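Local coordinates for protein N5-Carboxyaminoimidazole ribonucleotide synthetase (Staphylococcus aureus subsp. aureus, PDB 3ORQ) that is an ATP-grasp enzyme that catalyses the ATP-dependent carboxylation of 5-aminoimidazole ribonucleotide with bicarbonate to N5-carboxyaminoimidazole ribonucleotide, at residues A[109-114]-A[268-273]; A[222-227]-A[368-373]. All blocks are in the same frame, centred on the assembly; numbering follows the deposited sequence.

Contact 1 of 2, residues A[109-114]-A[268-273]. With MG (magnesium ion), chain C; ADP (adenosine-5'-diphosphate), chain D.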
ATOM      1  N   GLN A 109      25.547 -10.693 -11.243  1.00 24.33           N
ATOM      2  CA  GLN A 109      26.164 -10.988  -9.937  1.00 26.57           C
ATOM      3  C   GLN A 109      27.588 -10.486  -9.926  1.00 26.74           C
ATOM      4  O   GLN A 109      28.108 -10.007  -8.916  1.00 26.45           O
ATOM      5  CB  GLN A 109      26.264 -12.498  -9.738  1.00 27.63           C
ATOM      6  CG  GLN A 109      25.171 -13.118  -8.953  1.00 29.67           C
ATOM      7  CD  GLN A 109      25.309 -14.624  -8.879  1.00 34.14           C
ATOM      8  OE1 GLN A 109      24.717 -15.257  -7.999  1.00 37.25           O
ATOM      9  NE2 GLN A 109      26.080 -15.216  -9.807  1.00 34.93           N
ATOM     10  N   ASP A 110      28.226 -10.649 -11.069  1.00 26.70           N
ATOM     11  CA  ASP A 110      29.650 -10.425 -11.182  1.00 27.75           C
ATOM     12  C   ASP A 110      29.918  -9.171 -12.034  1.00 27.03           C
ATOM     13  O   ASP A 110      29.593  -9.149 -13.213  1.00 27.11           O
ATOM     14  CB  ASP A 110      30.276 -11.691 -11.757  1.00 27.74           C
ATOM     15  CG  ASP A 110      31.628 -11.460 -12.353  1.00 30.53           C
ATOM     16  OD1 ASP A 110      32.333 -10.515 -11.925  1.00 30.64           O
ATOM     17  OD2 ASP A 110      31.980 -12.245 -13.260  1.00 32.00           O
ATOM     18  N   ARG A 111      30.493  -8.140 -11.406  1.00 26.55           N
ATOM     19  CA  ARG A 111      30.834  -6.858 -12.050  1.00 26.63           C
ATOM     20  C   ARG A 111      31.550  -6.968 -13.392  1.00 26.35           C
ATOM     21  O   ARG A 111      31.269  -6.196 -14.301  1.00 25.67           O
ATOM     22  CB  ARG A 111      31.695  -5.996 -11.123  1.00 27.96           C
ATOM     23  CG  ARG A 111      30.988  -5.521  -9.865  1.00 28.88           C
ATOM     24  CD  ARG A 111      31.671  -4.298  -9.339  1.00 27.55           C
ATOM     25  NE  ARG A 111      31.175  -3.901  -8.027  1.00 27.49           N
ATOM     26  CZ  ARG A 111      30.184  -3.043  -7.822  1.00 24.56           C
ATOM     27  NH1 ARG A 111      29.551  -2.513  -8.849  1.00 21.62           N
ATOM     28  NH2 ARG A 111      29.813  -2.731  -6.584  1.00 25.67           N
ATOM     29  N   LEU A 112      32.487  -7.904 -13.525  1.00 27.50           N
ATOM     30  CA  LEU A 112      33.190  -8.079 -14.808  1.00 27.49           C
ATOM     31  C   LEU A 112      32.231  -8.536 -15.897  1.00 26.79           C
ATOM     32  O   LEU A 112      32.244  -8.012 -17.013  1.00 26.28           O
ATOM     33  CB  LEU A 112      34.340  -9.076 -14.684  1.00 26.75           C
ATOM     34  CG  LEU A 112      35.109  -9.426 -15.963  1.00 29.32           C
ATOM     35  CD1 LEU A 112      35.678  -8.174 -16.651  1.00 30.93           C
ATOM     36  CD2 LEU A 112      36.227 -10.436 -15.672  1.00 29.28           C
ATOM     37  N   THR A 113      31.398  -9.518 -15.569  1.00 26.81           N
ATOM     38  CA  THR A 113      30.452 -10.067 -16.549  1.00 27.90           C
ATOM     39  C   THR A 113      29.411  -9.012 -16.898  1.00 24.83           C
ATOM     40  O   THR A 113      28.999  -8.887 -18.050  1.00 24.88           O
ATOM     41  CB  THR A 113      29.852 -11.397 -16.042  1.00 30.34           C
ATOM     42  OG1 THR A 113      30.926 -12.338 -15.887  1.00 35.07           O
ATOM     43  CG2 THR A 113      28.883 -11.972 -17.025  1.00 30.71           C
ATOM     44  N   GLU A 114      29.047  -8.215 -15.903  1.00 23.16           N
ATOM     45  CA  GLU A 114      28.103  -7.116 -16.072  1.00 23.04           C
ATOM     46  C   GLU A 114      28.640  -6.053 -17.029  1.00 22.90           C
ATOM     47  O   GLU A 114      27.930  -5.603 -17.937  1.00 22.72           O
ATOM     48  CB  GLU A 114      27.788  -6.487 -14.727  1.00 22.70           C
ATOM     49  CG  GLU A 114      26.915  -5.244 -14.779  1.00 24.41           C
ATOM     50  CD  GLU A 114      26.404  -4.840 -13.397  1.00 29.74           C
ATOM     51  OE1 GLU A 114      27.163  -4.926 -12.407  1.00 31.24           O
ATOM     52  OE2 GLU A 114      25.230  -4.436 -13.289  1.00 33.60           O
ATOM     53  N   VAL A 268      25.973   3.980 -18.797  1.00 20.92           N
ATOM     54  CA  VAL A 268      25.381   2.968 -17.948  1.00 20.99           C
ATOM     55  C   VAL A 268      26.394   2.583 -16.879  1.00 21.68           C
ATOM     56  O   VAL A 268      27.520   2.208 -17.217  1.00 22.50           O
ATOM     57  CB  VAL A 268      25.026   1.728 -18.774  1.00 21.25           C
ATOM     58  CG1 VAL A 268      24.179   0.775 -17.979  1.00 19.53           C
ATOM     59  CG2 VAL A 268      24.304   2.138 -20.025  1.00 19.43           C
ATOM     60  N   ASN A 269      25.997   2.674 -15.606  1.00 19.94           N
ATOM     61  CA  ASN A 269      26.794   2.177 -14.497  1.00 19.07           C
ATOM     62  C   ASN A 269      26.569   0.698 -14.174  1.00 18.56           C
ATOM     63  O   ASN A 269      27.479  -0.118 -14.268  1.00 17.25           O
ATOM     64  CB  ASN A 269      26.561   3.010 -13.230  1.00 19.88           C
ATOM     65  CG  ASN A 269      27.277   2.414 -11.974  1.00 23.56           C
ATOM     66  OD1 ASN A 269      28.346   1.791 -12.080  1.00 25.10           O
ATOM     67  ND2 ASN A 269      26.663   2.591 -10.791  1.00 17.90           N
ATOM     68  N   GLU A 270      25.362   0.364 -13.732  1.00 17.76           N
ATOM     69  CA  GLU A 270      25.058  -1.007 -13.338  1.00 18.39           C
ATOM     70  C   GLU A 270      23.560  -1.292 -13.441  1.00 16.55           C
ATOM     71  O   GLU A 270      22.754  -0.358 -13.509  1.00 16.77           O
ATOM     72  CB  GLU A 270      25.561  -1.263 -11.899  1.00 21.06           C
ATOM     73  CG  GLU A 270      24.740  -0.574 -10.771  1.00 22.78           C
ATOM     74  CD  GLU A 270      25.406  -0.620  -9.383  1.00 30.49           C
ATOM     75  OE1 GLU A 270      26.556  -1.154  -9.262  1.00 31.09           O
ATOM     76  OE2 GLU A 270      24.780  -0.092  -8.407  1.00 29.52           O
ATOM     77  N   ILE A 271      23.193  -2.575 -13.437  1.00 14.36           N
ATOM     78  CA  ILE A 271      21.797  -2.988 -13.479  1.00 12.74           C
ATOM     79  C   ILE A 271      21.439  -3.905 -12.279  1.00 12.42           C
ATOM     80  O   ILE A 271      22.156  -4.870 -11.986  1.00 10.12           O
ATOM     81  CB  ILE A 271      21.465  -3.736 -14.766  1.00 14.50           C
ATOM     82  CG1 ILE A 271      22.096  -3.066 -15.983  1.00 16.29           C
ATOM     83  CG2 ILE A 271      19.927  -3.886 -14.939  1.00 12.19           C
ATOM     84  CD1 ILE A 271      21.883  -3.881 -17.290  1.00 20.37           C
ATOM     85  N   ALA A 272      20.315  -3.578 -11.615  1.00  9.81           N
ATOM     86  CA  ALA A 272      19.737  -4.372 -10.534  1.00  7.93           C
ATOM     87  C   ALA A 272      18.520  -5.102 -11.088  1.00  7.76           C
ATOM     88  O   ALA A 272      17.572  -4.463 -11.543  1.00 11.09           O
ATOM     89  CB  ALA A 272      19.343  -3.484  -9.357  1.00  3.22           C
ATOM     90  N   PRO A 273      18.555  -6.450 -11.092  1.00  5.53           N
ATOM     91  CA  PRO A 273      17.477  -7.274 -11.645  1.00  3.34           C
ATOM     92  C   PRO A 273      16.357  -7.420 -10.589  1.00  5.58           C
ATOM     93  O   PRO A 273      15.883  -8.538 -10.267  1.00  4.84           O
ATOM     94  CB  PRO A 273      18.171  -8.593 -11.900  1.00  2.00           C
ATOM     95  CG  PRO A 273      19.224  -8.662 -10.740  1.00  2.00           C
ATOM     96  CD  PRO A 273      19.648  -7.260 -10.512  1.00  3.49           C
TER
HETATM   97 MG    MG C 375      24.785   1.683  -7.132  1.00 46.41          MG
HETATM   98  PB  ADP D 376      27.310  -0.174  -5.379  1.00 59.68           P
HETATM   99  O1B ADP D 376      27.023  -1.311  -6.324  1.00 61.31           O
HETATM  100  O2B ADP D 376      26.242   0.856  -5.138  1.00 59.04           O
HETATM  101  O3B ADP D 376      27.950  -0.663  -4.109  1.00 68.35           O
HETATM  102  PA  ADP D 376      28.410   1.461  -7.431  1.00 65.60           P
HETATM  103  O1A ADP D 376      29.370   0.826  -8.405  1.00 65.52           O
HETATM  104  O2A ADP D 376      26.968   1.624  -7.838  1.00 66.43           O
HETATM  105  O3A ADP D 376      28.516   0.675  -6.020  1.00 69.90           O
HETATM  106  O5' ADP D 376      28.940   2.908  -6.979  1.00 61.87           O
HETATM  107  C5' ADP D 376      28.370   3.600  -5.882  1.00 59.69           C
HETATM  108  C4' ADP D 376      28.612   5.088  -6.068  1.00 61.94           C
HETATM  109  O4' ADP D 376      30.031   5.375  -6.165  1.00 62.13           O
HETATM  110  C3' ADP D 376      27.980   5.640  -7.348  1.00 61.80           C
HETATM  111  O3' ADP D 376      26.615   6.045  -7.199  1.00 63.69           O
HETATM  112  C2' ADP D 376      28.877   6.828  -7.661  1.00 59.11           C
HETATM  113  O2' ADP D 376      28.386   7.999  -7.034  1.00 54.48           O
HETATM  114  C1' ADP D 376      30.242   6.445  -7.101  1.00 58.57           C
HETATM  115  N9  ADP D 376      30.976   5.908  -8.268  1.00 55.95           N
HETATM  116  C8  ADP D 376      31.053   4.603  -8.606  1.00 54.27           C
HETATM  117  N7  ADP D 376      31.759   4.423  -9.749  1.00 53.00           N
HETATM  118  C5  ADP D 376      32.157   5.662 -10.136  1.00 53.77           C
HETATM  119  C6  ADP D 376      32.962   6.198 -11.264  1.00 52.32           C
HETATM  120  N6  ADP D 376      33.461   5.339 -12.194  1.00 48.05           N
HETATM  121  N1  ADP D 376      33.136   7.539 -11.319  1.00 52.71           N
HETATM  122  C2  ADP D 376      32.618   8.381 -10.392  1.00 54.80           C
HETATM  123  N3  ADP D 376      31.875   7.966  -9.337  1.00 55.38           N
HETATM  124  C4  ADP D 376      31.628   6.637  -9.171  1.00 53.52           C

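Contact 2 of 2, residues A[222-227]-A[368-373]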
ATOM      1  N   LEU A 222      22.798   5.350  -1.330  1.00 16.95           N
ATOM      2  CA  LEU A 222      21.707   6.193  -1.803  1.00 15.00           C
ATOM      3  C   LEU A 222      21.160   7.040  -0.654  1.00 13.02           C
ATOM      4  O   LEU A 222      20.920   6.536   0.409  1.00 11.74           O
ATOM      5  CB  LEU A 222      20.583   5.365  -2.468  1.00 15.45           C
ATOM      6  CG  LEU A 222      19.384   6.208  -2.940  1.00 13.24           C
ATOM      7  CD1 LEU A 222      19.815   7.297  -3.979  1.00 10.67           C
ATOM      8  CD2 LEU A 222      18.272   5.324  -3.508  1.00  9.67           C
ATOM      9  N   PHE A 223      21.000   8.336  -0.889  1.00 12.56           N
ATOM     10  CA  PHE A 223      20.635   9.291   0.147  1.00 11.81           C
ATOM     11  C   PHE A 223      19.328   9.948  -0.211  1.00 12.46           C
ATOM     12  O   PHE A 223      18.437  10.035   0.627  1.00 14.80           O
ATOM     13  CB  PHE A 223      21.715  10.350   0.181  1.00 12.99           C
ATOM     14  CG  PHE A 223      21.447  11.523   1.068  1.00 11.94           C
ATOM     15  CD1 PHE A 223      21.205  11.353   2.433  1.00 12.44           C
ATOM     16  CD2 PHE A 223      21.610  12.820   0.562  1.00 10.10           C
ATOM     17  CE1 PHE A 223      21.035  12.461   3.264  1.00 13.35           C
ATOM     18  CE2 PHE A 223      21.455  13.942   1.388  1.00 11.30           C
ATOM     19  CZ  PHE A 223      21.162  13.767   2.739  1.00 12.42           C
ATOM     20  N   LYS A 224      19.212  10.394  -1.460  1.00 11.70           N
ATOM     21  CA  LYS A 224      18.090  11.214  -1.905  1.00 11.49           C
ATOM     22  C   LYS A 224      17.742  10.885  -3.340  1.00 12.22           C
ATOM     23  O   LYS A 224      18.619  10.804  -4.166  1.00 14.42           O
ATOM     24  CB  LYS A 224      18.418  12.709  -1.803  1.00 10.63           C
ATOM     25  CG  LYS A 224      17.321  13.633  -2.353  1.00  8.14           C
ATOM     26  CD  LYS A 224      17.522  15.051  -1.908  1.00  7.37           C
ATOM     27  CE  LYS A 224      19.017  15.469  -2.111  1.00 11.73           C
ATOM     28  NZ  LYS A 224      19.382  15.695  -3.568  1.00 12.06           N
ATOM     29  N   THR A 225      16.457  10.682  -3.616  1.00 11.59           N
ATOM     30  CA  THR A 225      15.946  10.499  -4.991  1.00 10.03           C
ATOM     31  C   THR A 225      14.901  11.545  -5.242  1.00  9.63           C
ATOM     32  O   THR A 225      13.992  11.725  -4.418  1.00  9.76           O
ATOM     33  CB  THR A 225      15.327   9.095  -5.168  1.00  9.08           C
ATOM     34  OG1 THR A 225      16.367   8.116  -4.961  1.00 10.78           O
ATOM     35  CG2 THR A 225      14.643   8.927  -6.555  1.00  3.24           C
ATOM     36  N   ILE A 226      15.046  12.258  -6.361  1.00 10.17           N
ATOM     37  CA  ILE A 226      14.082  13.298  -6.754  1.00  8.64           C
ATOM     38  C   ILE A 226      13.432  12.933  -8.058  1.00  8.72           C
ATOM     39  O   ILE A 226      14.104  12.528  -8.994  1.00  9.34           O
ATOM     40  CB  ILE A 226      14.774  14.655  -6.968  1.00 10.66           C
ATOM     41  CG1 ILE A 226      15.290  15.179  -5.627  1.00 12.17           C
ATOM     42  CG2 ILE A 226      13.813  15.635  -7.698  1.00  5.78           C
ATOM     43  CD1 ILE A 226      15.906  16.549  -5.701  1.00 15.69           C
ATOM     44  N   VAL A 227      12.114  13.084  -8.129  1.00  9.78           N
ATOM     45  CA  VAL A 227      11.395  12.745  -9.316  1.00 11.56           C
ATOM     46  C   VAL A 227      10.397  13.858  -9.541  1.00 13.62           C
ATOM     47  O   VAL A 227       9.632  14.185  -8.622  1.00 15.80           O
ATOM     48  CB  VAL A 227      10.640  11.383  -9.155  1.00 11.76           C
ATOM     49  CG1 VAL A 227       9.980  10.975 -10.452  1.00  9.71           C
ATOM     50  CG2 VAL A 227      11.609  10.273  -8.708  1.00 13.28           C
ATOM     51  N   ASP A 368      14.929  21.921   2.225  1.00 19.90           N
ATOM     52  CA  ASP A 368      14.336  21.530   3.508  1.00 19.13           C
ATOM     53  C   ASP A 368      15.000  20.287   4.078  1.00 17.67           C
ATOM     54  O   ASP A 368      15.335  20.256   5.261  1.00 16.72           O
ATOM     55  CB  ASP A 368      12.830  21.273   3.366  1.00 19.48           C
ATOM     56  CG  ASP A 368      12.035  22.532   3.022  1.00 22.89           C
ATOM     57  OD1 ASP A 368      12.633  23.633   3.014  1.00 20.38           O
ATOM     58  OD2 ASP A 368      10.797  22.407   2.761  1.00 25.84           O
HETATM   59  N   MSE A 369      15.179  19.281   3.218  1.00 17.46           N
HETATM   60  CA  MSE A 369      15.790  17.998   3.573  1.00 18.12           C
HETATM   61  C   MSE A 369      17.303  18.120   3.852  1.00 19.04           C
HETATM   62  O   MSE A 369      17.834  17.428   4.724  1.00 22.05           O
HETATM   63  CB  MSE A 369      15.548  16.951   2.457  1.00 17.94           C
HETATM   64  CG  MSE A 369      14.068  16.529   2.199  1.00 15.91           C
HETATM   65 SE   MSE A 369      13.288  15.926   3.861  0.82 18.87          SE
HETATM   66  CE  MSE A 369      12.231  17.477   4.345  1.00 17.70           C
ATOM     67  N   TYR A 370      18.012  18.955   3.101  1.00 18.79           N
ATOM     68  CA  TYR A 370      19.449  19.138   3.362  1.00 21.68           C
ATOM     69  C   TYR A 370      19.658  19.634   4.787  1.00 22.55           C
ATOM     70  O   TYR A 370      20.477  19.103   5.529  1.00 21.14           O
ATOM     71  CB  TYR A 370      20.064  20.136   2.403  1.00 23.07           C
ATOM     72  CG  TYR A 370      20.484  19.563   1.075  1.00 23.44           C
ATOM     73  CD1 TYR A 370      21.105  18.314   0.997  1.00 23.46           C
ATOM     74  CD2 TYR A 370      20.284  20.285  -0.101  1.00 22.84           C
ATOM     75  CE1 TYR A 370      21.503  17.787  -0.224  1.00 22.29           C
ATOM     76  CE2 TYR A 370      20.686  19.771  -1.335  1.00 23.54           C
ATOM     77  CZ  TYR A 370      21.296  18.522  -1.384  1.00 20.93           C
ATOM     78  OH  TYR A 370      21.696  18.016  -2.587  1.00 16.82           O
ATOM     79  N   ALA A 371      18.870  20.637   5.164  1.00 23.61           N
ATOM     80  CA  ALA A 371      18.914  21.192   6.500  1.00 24.57           C
ATOM     81  C   ALA A 371      18.492  20.145   7.534  1.00 24.75           C
ATOM     82  O   ALA A 371      19.035  20.094   8.628  1.00 25.86           O
ATOM     83  CB  ALA A 371      18.026  22.420   6.579  1.00 24.16           C
ATOM     84  N   LYS A 372      17.537  19.297   7.184  1.00 24.12           N
ATOM     85  CA  LYS A 372      17.050  18.324   8.155  1.00 23.85           C
ATOM     86  C   LYS A 372      18.052  17.195   8.431  1.00 22.96           C
ATOM     87  O   LYS A 372      18.202  16.785   9.570  1.00 21.95           O
ATOM     88  CB  LYS A 372      15.674  17.779   7.754  1.00 23.90           C
ATOM     89  CG  LYS A 372      14.782  17.549   8.932  1.00 23.68           C
ATOM     90  CD  LYS A 372      14.045  18.815   9.350  1.00 24.45           C
ATOM     91  CE  LYS A 372      13.654  18.695  10.824  1.00 25.96           C
ATOM     92  NZ  LYS A 372      12.847  19.834  11.376  1.00 24.10           N
ATOM     93  N   PHE A 373      18.747  16.722   7.396  1.00 22.74           N
ATOM     94  CA  PHE A 373      19.688  15.606   7.552  1.00 23.40           C
ATOM     95  C   PHE A 373      21.095  16.041   7.948  1.00 25.80           C
ATOM     96  O   PHE A 373      21.991  15.213   7.998  1.00 26.10           O
ATOM     97  CB  PHE A 373      19.719  14.707   6.303  1.00 20.35           C
ATOM     98  CG  PHE A 373      18.521  13.776   6.200  1.00 19.91           C
ATOM     99  CD1 PHE A 373      17.241  14.283   5.940  1.00 13.35           C
ATOM    100  CD2 PHE A 373      18.662  12.395   6.348  1.00 17.27           C
ATOM    101  CE1 PHE A 373      16.135  13.423   5.839  1.00 14.42           C
ATOM    102  CE2 PHE A 373      17.521  11.538   6.257  1.00 12.97           C
ATOM    103  CZ  PHE A 373      16.275  12.068   6.014  1.00 10.04           C
TER

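Contact 1 of 2, residues A[109-114]-A[268-273]
Arg111 and Glu114, in the first turn of helix 111-120, reach Glu270 and Ile271 in a buried polar contact at the nucleotide site of the ATP-grasp fold. The strand is 266-272, at one edge of the large antiparallel sheet. Glu114 bonds directly to the strand backbone. Its CG lies anti to the backbone N (chi1 174°) and the chain stays extended, which brings the carboxylate up to the strand. Ile271 N donates to Glu114 OE2 at 2.8 Å, almost straight and nearly along the C-O axis of the acceptor. Glu114 OE2 also lies 3.5 Å from Glu270 CB.

Arg111 works on the phosphate side. The edge of its guanidinium serves two acceptors. Arg111 NH2 donates to ADP O1B at 3.1 Å. Arg111 NH1 forms a long salt bridge to Glu270 OE1 at 3.3 Å, a weak hydrogen bond, with the two flat groups 18° apart. Glu270 in turn binds magnesium through OE2 at 2.2 Å, and Glu257 supplies a second carboxylate to the metal. The arginine and the metal would thus probably share in balancing the charge of the carboxylate and the diphosphate. Asn269 ND2 adds a hydrogen bond to ADP O2A at 3.1 Å, and that phosphate oxygen also binds the magnesium.

Asp110 caps the helix by accepting from Leu112 N, and pairs with Arg153. Asn269 and Glu270 form a classic beta bulge opposite Glu257 of strand 252-261. Leu108 of helix 103-109 packs on Glu114 and Ile271, while Ile244 of helix 234-245 also touches Ile271.

Contact 2 of 2, residues A[222-227]-A[368-373]
Phe223 holds CG anti to its backbone nitrogen (chi1 173°), and this carries its ring from strand 221-227 to the end of helix 362-372. Phe373 has CG anti to its carbonyl carbon (chi1 -77°), which turns its ring face toward the edge of Phe223. The two rings form an offset edge-to-face pair, with centroids 5.8 Å apart and planes at 88°. The closest atoms are Phe223 CE1 and Phe373 CD2, at 3.9 Å. Phe223 CZ also lies 4.0 Å from Phe373 CB. Tyr370 meets another part of the Phe223 edge, where Tyr370 CE1 comes to 4.2 Å from Phe223 CE2.

The contact joins the C-terminal helix to the large antiparallel sheet, which holds strands of the ATP-grasp fold together with later ones, 313-319 among them. Phe223 and Lys224 form a classic beta bulge opposite Glu216 of the adjacent strand 207-218. Met316 of strand 313-319, on the other side of strand 221-227, touches both phenylalanines.

Lys224 crosses Tyr370 at about a right angle. Lys224 CE packs 3.9 Å from Tyr370 CZ. The polar ends meet at Glu216, whose OE1 accepts a hydrogen bond from Tyr370 OH and forms a salt bridge with Lys224 NZ. Glu366, one helical turn before Tyr370, gives the ammonium group a second carboxylate.

How the contacts relate
Contacts 1 and 2 both reach the large antiparallel sheet. Contact 1 uses its edge strand 266-272, and contact 2 uses strand 221-227, with three strands between them. Their centres are 26 Å apart and their nearest atoms about 9 Å, so they do not touch. Along the chain their segments alternate. Contact 1 lies in the nucleotide site and includes residues that bind ADP and magnesium. Contact 2 lies farther off: the Phe223 side chain is about 10 Å from ADP and about 12 Å from magnesium. The Phe223 side chain is about 6 Å from that of His217, a probable ATP-binding residue.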